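Local coordinates for LRR receptor-like serine/threonine-protein kinase RGI3 (Arabidopsis thaliana, PDB 5HZ0) that acts as a receptor for RGF peptide hormones, binding them through its extracellular leucine-rich repeats and relaying their signal to maintain the root stem cell niche, at residues L471-L485 against L492-S506. The protein carries 5 engineered substitutions. Residues are numbered along the deposited sequence; the frame is centred on the assembly and turned at random.
Sequences LKFIDFSDNALSSTL and LTELTKLNLAKNRLS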
loop_
_atom_site.group_PDB
_atom_site.type_symbol
_atom_site.label_atom_id
_atom_site.label_comp_id
_atom_site.label_asym_id
_atom_site.label_seq_id
_atom_site.Cartn_x
_atom_site.Cartn_y
_atom_site.Cartn_z
ATOM N N LEU A 471 9.099 -23.574 -4.721
ATOM C CA LEU A 471 8.335 -22.904 -5.789
ATOM C C LEU A 471 6.811 -23.042 -5.689
ATOM O O LEU A 471 6.265 -24.109 -5.437
ATOM C CB LEU A 471 8.838 -23.299 -7.191
ATOM C CG LEU A 471 10.018 -22.408 -7.631
ATOM C CD1 LEU A 471 10.790 -22.940 -8.827
ATOM C CD2 LEU A 471 9.538 -20.974 -7.877
ATOM N N LYS A 472 6.152 -21.911 -5.859
ATOM C CA LYS A 472 4.714 -21.806 -5.824
ATOM C C LYS A 472 4.239 -21.527 -7.252
ATOM O O LYS A 472 3.340 -22.218 -7.781
ATOM C CB LYS A 472 4.263 -20.713 -4.857
ATOM C CG LYS A 472 4.356 -21.086 -3.370
ATOM C CD LYS A 472 3.428 -20.186 -2.551
ATOM C CE LYS A 472 3.848 -20.090 -1.095
ATOM N NZ LYS A 472 3.665 -21.388 -0.396
ATOM N N PHE A 473 4.792 -20.458 -7.828
ATOM C CA PHE A 473 4.435 -20.017 -9.167
ATOM C C PHE A 473 5.565 -20.274 -10.176
ATOM O O PHE A 473 6.710 -19.886 -9.952
ATOM C CB PHE A 473 4.054 -18.530 -9.127
ATOM C CG PHE A 473 3.591 -17.967 -10.456
ATOM C CD1 PHE A 473 4.510 -17.560 -11.416
ATOM C CD2 PHE A 473 2.231 -17.826 -10.736
ATOM C CE1 PHE A 473 4.090 -17.038 -12.625
ATOM C CE2 PHE A 473 1.810 -17.305 -11.941
ATOM C CZ PHE A 473 2.744 -16.911 -12.886
ATOM N N ILE A 474 5.231 -20.910 -11.299
ATOM C CA ILE A 474 6.184 -21.097 -12.394
ATOM C C ILE A 474 5.569 -20.697 -13.726
ATOM O O ILE A 474 4.555 -21.250 -14.108
ATOM C CB ILE A 474 6.644 -22.559 -12.512
ATOM C CG1 ILE A 474 7.472 -22.964 -11.297
ATOM C CG2 ILE A 474 7.465 -22.774 -13.781
ATOM C CD1 ILE A 474 7.960 -24.387 -11.379
ATOM N N ASP A 475 6.165 -19.734 -14.425
ATOM C CA ASP A 475 5.744 -19.445 -15.788
ATOM C C ASP A 475 6.948 -19.432 -16.733
ATOM O O ASP A 475 7.716 -18.477 -16.752
ATOM C CB ASP A 475 5.047 -18.079 -15.808
ATOM C CG ASP A 475 4.251 -17.836 -17.087
ATOM O OD1 ASP A 475 4.432 -18.595 -18.062
ATOM O OD2 ASP A 475 3.449 -16.869 -17.115
ATOM N N PHE A 476 7.087 -20.493 -17.526
ATOM C CA PHE A 476 8.117 -20.617 -18.573
ATOM C C PHE A 476 7.548 -20.432 -19.983
ATOM O O PHE A 476 8.200 -20.738 -20.980
ATOM C CB PHE A 476 8.909 -21.924 -18.450
ATOM C CG PHE A 476 9.644 -22.075 -17.136
ATOM C CD1 PHE A 476 9.903 -20.972 -16.330
ATOM C CD2 PHE A 476 10.081 -23.316 -16.713
ATOM C CE1 PHE A 476 10.566 -21.110 -15.129
ATOM C CE2 PHE A 476 10.745 -23.459 -15.514
ATOM C CZ PHE A 476 10.994 -22.355 -14.722
ATOM N N SER A 477 6.297 -20.016 -20.064
ATOM C CA SER A 477 5.611 -19.975 -21.348
ATOM C C SER A 477 6.283 -19.073 -22.366
ATOM O O SER A 477 6.997 -18.147 -22.019
ATOM C CB SER A 477 4.131 -19.595 -21.188
ATOM O OG SER A 477 3.987 -18.320 -20.602
ATOM N N ASP A 478 6.052 -19.382 -23.636
ATOM C CA ASP A 478 6.600 -18.617 -24.746
ATOM C C ASP A 478 8.129 -18.637 -24.747
ATOM O O ASP A 478 8.789 -17.611 -24.627
ATOM C CB ASP A 478 6.053 -17.190 -24.695
ATOM C CG ASP A 478 6.189 -16.475 -25.990
ATOM O OD1 ASP A 478 6.451 -17.156 -27.007
ATOM O OD2 ASP A 478 6.037 -15.231 -25.995
ATOM N N ASN A 479 8.677 -19.833 -24.906
ATOM C CA ASN A 479 10.107 -20.027 -25.068
ATOM C C ASN A 479 10.333 -21.108 -26.131
ATOM O O ASN A 479 9.402 -21.501 -26.846
ATOM C CB ASN A 479 10.792 -20.406 -23.729
ATOM C CG ASN A 479 10.996 -19.205 -22.796
ATOM O OD1 ASN A 479 11.835 -18.338 -23.051
ATOM N ND2 ASN A 479 10.245 -19.167 -21.704
ATOM N N ALA A 480 11.588 -21.513 -26.287
ATOM C CA ALA A 480 11.979 -22.668 -27.096
ATOM C C ALA A 480 12.310 -23.966 -26.326
ATOM O O ALA A 480 13.036 -24.814 -26.845
ATOM C CB ALA A 480 13.036 -22.309 -28.128
ATOM N N LEU A 481 11.902 -24.061 -25.060
ATOM C CA LEU A 481 12.185 -25.248 -24.231
ATOM C C LEU A 481 11.811 -26.585 -24.902
ATOM O O LEU A 481 10.805 -26.681 -25.605
ATOM C CB LEU A 481 11.468 -25.144 -22.874
ATOM C CG LEU A 481 11.870 -24.018 -21.906
ATOM C CD1 LEU A 481 11.108 -24.128 -20.592
ATOM C CD2 LEU A 481 13.384 -23.995 -21.654
ATOM N N SER A 482 12.626 -27.618 -24.695
ATOM C CA SER A 482 12.385 -28.899 -25.369
ATOM C C SER A 482 12.641 -30.152 -24.529
ATOM O O SER A 482 12.875 -30.091 -23.316
ATOM C CB SER A 482 13.165 -28.993 -26.690
ATOM O OG SER A 482 14.539 -29.293 -26.463
ATOM N N SER A 483 12.611 -31.280 -25.229
ATOM C CA SER A 483 12.527 -32.622 -24.664
ATOM C C SER A 483 11.320 -32.797 -23.744
ATOM O O SER A 483 10.292 -32.158 -23.940
ATOM C CB SER A 483 13.814 -32.990 -23.929
ATOM O OG SER A 483 13.787 -34.356 -23.555
ATOM N N THR A 484 11.469 -33.584 -22.685
ATOM C CA THR A 484 10.300 -34.030 -21.940
ATOM C C THR A 484 10.135 -33.328 -20.612
ATOM O O THR A 484 11.112 -32.943 -19.977
ATOM C CB THR A 484 10.340 -35.547 -21.678
ATOM O OG1 THR A 484 11.596 -35.887 -21.082
ATOM C CG2 THR A 484 10.165 -36.334 -22.974
ATOM N N LEU A 485 8.889 -33.151 -20.204
ATOM C CA LEU A 485 8.586 -32.670 -18.868
ATOM C C LEU A 485 9.060 -33.739 -17.884
ATOM O O LEU A 485 8.545 -34.858 -17.868
ATOM C CB LEU A 485 7.084 -32.395 -18.735
ATOM C CG LEU A 485 6.503 -31.928 -17.396
ATOM C CD1 LEU A 485 7.134 -30.638 -16.918
ATOM C CD2 LEU A 485 5.006 -31.753 -17.538
ATOM N N LEU A 492 7.970 -30.771 -6.774
ATOM C CA LEU A 492 7.526 -29.489 -6.253
ATOM C C LEU A 492 6.081 -29.653 -5.811
ATOM O O LEU A 492 5.169 -29.640 -6.623
ATOM C CB LEU A 492 7.636 -28.408 -7.325
ATOM C CG LEU A 492 8.806 -28.525 -8.308
ATOM C CD1 LEU A 492 8.567 -27.645 -9.527
ATOM C CD2 LEU A 492 10.125 -28.161 -7.661
ATOM N N THR A 493 5.899 -29.743 -4.496
ATOM C CA THR A 493 4.611 -30.019 -3.869
ATOM C C THR A 493 3.945 -28.748 -3.376
ATOM O O THR A 493 2.851 -28.783 -2.807
ATOM C CB THR A 493 4.785 -30.967 -2.667
ATOM O OG1 THR A 493 5.557 -30.320 -1.643
ATOM C CG2 THR A 493 5.486 -32.255 -3.102
ATOM N N GLU A 494 4.630 -27.625 -3.555
ATOM C CA GLU A 494 4.077 -26.328 -3.200
ATOM C C GLU A 494 3.512 -25.637 -4.431
ATOM O O GLU A 494 2.926 -24.566 -4.332
ATOM C CB GLU A 494 5.168 -25.452 -2.579
ATOM C CG GLU A 494 5.895 -26.111 -1.428
ATOM C CD GLU A 494 5.032 -26.223 -0.188
ATOM O OE1 GLU A 494 5.232 -25.396 0.731
ATOM O OE2 GLU A 494 4.164 -27.129 -0.127
ATOM N N LEU A 495 3.680 -26.257 -5.590
ATOM C CA LEU A 495 3.398 -25.560 -6.835
ATOM C C LEU A 495 1.892 -25.329 -6.949
ATOM O O LEU A 495 1.113 -26.265 -7.006
ATOM C CB LEU A 495 3.891 -26.424 -7.999
ATOM C CG LEU A 495 4.141 -25.811 -9.367
ATOM C CD1 LEU A 495 4.985 -24.554 -9.237
ATOM C CD2 LEU A 495 4.844 -26.840 -10.239
ATOM N N THR A 496 1.498 -24.063 -6.957
ATOM C CA THR A 496 0.112 -23.679 -7.174
ATOM C C THR A 496 -0.245 -23.539 -8.667
ATOM O O THR A 496 -1.339 -23.897 -9.101
ATOM C CB THR A 496 -0.251 -22.397 -6.379
ATOM O OG1 THR A 496 -1.570 -21.973 -6.731
ATOM C CG2 THR A 496 0.722 -21.262 -6.674
ATOM N N LYS A 497 0.693 -22.983 -9.429
ATOM C CA LYS A 497 0.470 -22.581 -10.807
ATOM C C LYS A 497 1.673 -22.936 -11.645
ATOM O O LYS A 497 2.784 -22.502 -11.333
ATOM C CB LYS A 497 0.254 -21.073 -10.883
ATOM C CG LYS A 497 -0.925 -20.604 -10.079
ATOM C CD LYS A 497 -1.331 -19.201 -10.422
ATOM C CE LYS A 497 -2.477 -18.779 -9.536
ATOM N NZ LYS A 497 -2.798 -17.363 -9.818
ATOM N N LEU A 498 1.448 -23.705 -12.710
ATOM C CA LEU A 498 2.521 -24.110 -13.610
ATOM C C LEU A 498 2.116 -23.845 -15.059
ATOM O O LEU A 498 1.191 -24.462 -15.578
ATOM C CB LEU A 498 2.848 -25.592 -13.428
ATOM C CG LEU A 498 3.830 -26.161 -14.451
ATOM C CD1 LEU A 498 5.125 -25.371 -14.413
ATOM C CD2 LEU A 498 4.092 -27.644 -14.234
ATOM N N ASN A 499 2.825 -22.928 -15.705
ATOM C CA ASN A 499 2.560 -22.593 -17.080
ATOM C C ASN A 499 3.805 -22.832 -17.934
ATOM O O ASN A 499 4.792 -22.104 -17.828
ATOM C CB ASN A 499 2.122 -21.136 -17.139
ATOM C CG ASN A 499 1.714 -20.691 -18.533
ATOM O OD1 ASN A 499 1.895 -21.407 -19.510
ATOM N ND2 ASN A 499 1.189 -19.480 -18.625
ATOM N N LEU A 500 3.747 -23.884 -18.746
ATOM C CA LEU A 500 4.773 -24.245 -19.730
ATOM C C LEU A 500 4.434 -23.932 -21.180
ATOM O O LEU A 500 5.120 -24.401 -22.100
ATOM C CB LEU A 500 5.168 -25.703 -19.590
ATOM C CG LEU A 500 5.712 -25.980 -18.195
ATOM C CD1 LEU A 500 5.892 -27.463 -18.062
ATOM C CD2 LEU A 500 7.031 -25.218 -17.965
ATOM N N ALA A 501 3.329 -23.221 -21.377
ATOM C CA ALA A 501 2.672 -23.117 -22.687
ATOM C C ALA A 501 3.524 -22.451 -23.755
ATOM O O ALA A 501 4.402 -21.654 -23.445
ATOM C CB ALA A 501 1.329 -22.396 -22.551
ATOM N N LYS A 502 3.264 -22.794 -25.013
ATOM C CA LYS A 502 4.017 -22.269 -26.146
ATOM C C LYS A 502 5.519 -22.568 -26.051
ATOM O O LYS A 502 6.365 -21.667 -26.021
ATOM C CB LYS A 502 3.768 -20.773 -26.331
ATOM C CG LYS A 502 4.033 -20.316 -27.746
ATOM C CD LYS A 502 3.745 -18.842 -27.944
ATOM C CE LYS A 502 3.746 -18.494 -29.442
ATOM N NZ LYS A 502 4.878 -19.118 -30.197
ATOM N N ASN A 503 5.838 -23.857 -26.045
ATOM C CA ASN A 503 7.208 -24.324 -26.125
ATOM C C ASN A 503 7.300 -25.454 -27.152
ATOM O O ASN A 503 6.353 -25.701 -27.906
ATOM C CB ASN A 503 7.715 -24.767 -24.742
ATOM C CG ASN A 503 8.170 -23.590 -23.877
ATOM O OD1 ASN A 503 9.162 -22.949 -24.185
ATOM N ND2 ASN A 503 7.446 -23.311 -22.793
ATOM N N ARG A 504 8.475 -26.068 -27.221
ATOM C CA ARG A 504 8.764 -27.266 -28.010
ATOM C C ARG A 504 8.719 -28.573 -27.203
ATOM O O ARG A 504 9.376 -29.550 -27.581
ATOM C CB ARG A 504 10.084 -27.126 -28.765
ATOM C CG ARG A 504 10.082 -26.016 -29.805
ATOM C CD ARG A 504 9.411 -26.453 -31.113
ATOM N NE ARG A 504 7.950 -26.311 -31.115
ATOM C CZ ARG A 504 7.098 -27.287 -31.436
ATOM N NH1 ARG A 504 7.560 -28.490 -31.766
ATOM N NH2 ARG A 504 5.782 -27.069 -31.419
ATOM N N LEU A 505 8.101 -28.539 -26.022
ATOM C CA LEU A 505 8.063 -29.704 -25.124
ATOM C C LEU A 505 7.401 -30.944 -25.760
ATOM O O LEU A 505 6.554 -30.817 -26.642
ATOM C CB LEU A 505 7.400 -29.332 -23.786
ATOM C CG LEU A 505 8.180 -28.342 -22.900
ATOM C CD1 LEU A 505 7.297 -27.698 -21.835
ATOM C CD2 LEU A 505 9.399 -29.018 -22.238
ATOM N N SER A 506 7.808 -32.139 -25.329
ATOM C CA SER A 506 7.379 -33.395 -25.967
ATOM C C SER A 506 7.334 -34.604 -25.018
ATOM O O SER A 506 7.637 -34.503 -23.820
ATOM C CB SER A 506 8.275 -33.726 -27.166
ATOM O OG SER A 506 9.601 -34.016 -26.744
#
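Phe-476 and Asn-503 illustrate how successive turns of a leucine-rich repeat solenoid are joined by an asparagine ladder. The Asn-503 amide ND2 spans two turns, donating to Leu-500 O in its own loop (2.7 Å) and, nearly straight at 175°, to Phe-476 O of the preceding turn (3.2 Å). Asn-479 ND2 reaches that same Phe-476 O from the opposite face of the carbonyl plane, while Asn-503 OD1 takes a weak bond from Leu-481 N. Were Asn-503 an alanine, Phe-476 O would probably keep one donor fewer and Leu-481 N would lose this acceptor, weakening the tie between the turns.

Strands 473-475 and 497-499 run parallel, 9° apart, with Ile-474 N donating a hydrogen bond to Lys-497 O and Asn-499 N one to Ile-474 O. Farther along, Asp-478 N donates to Ala-501 O (2.8 Å).

Inside the coil, Ile-474 meets three leucines: its CG2 lies beside Leu-498 CD1 (3.6 Å), and its CG1 branch, held anti to the carbonyl carbon (chi1 -67°), turns to Leu-495 and Leu-492. Leu-500 CD2 rests against Phe-476 CD2 (3.8 Å), and Leu-500 CD1 against Leu-485 CD1.

Asp-475 and Asn-499 stand side by side on the concave face of the solenoid, the face of Phe-473 and Lys-497, each closing an Asx turn.

Strand 450-452 flanks 473-475 and strand 521-523 flanks 497-499, and Asn-527 continues the ladder by donating to Leu-500 O.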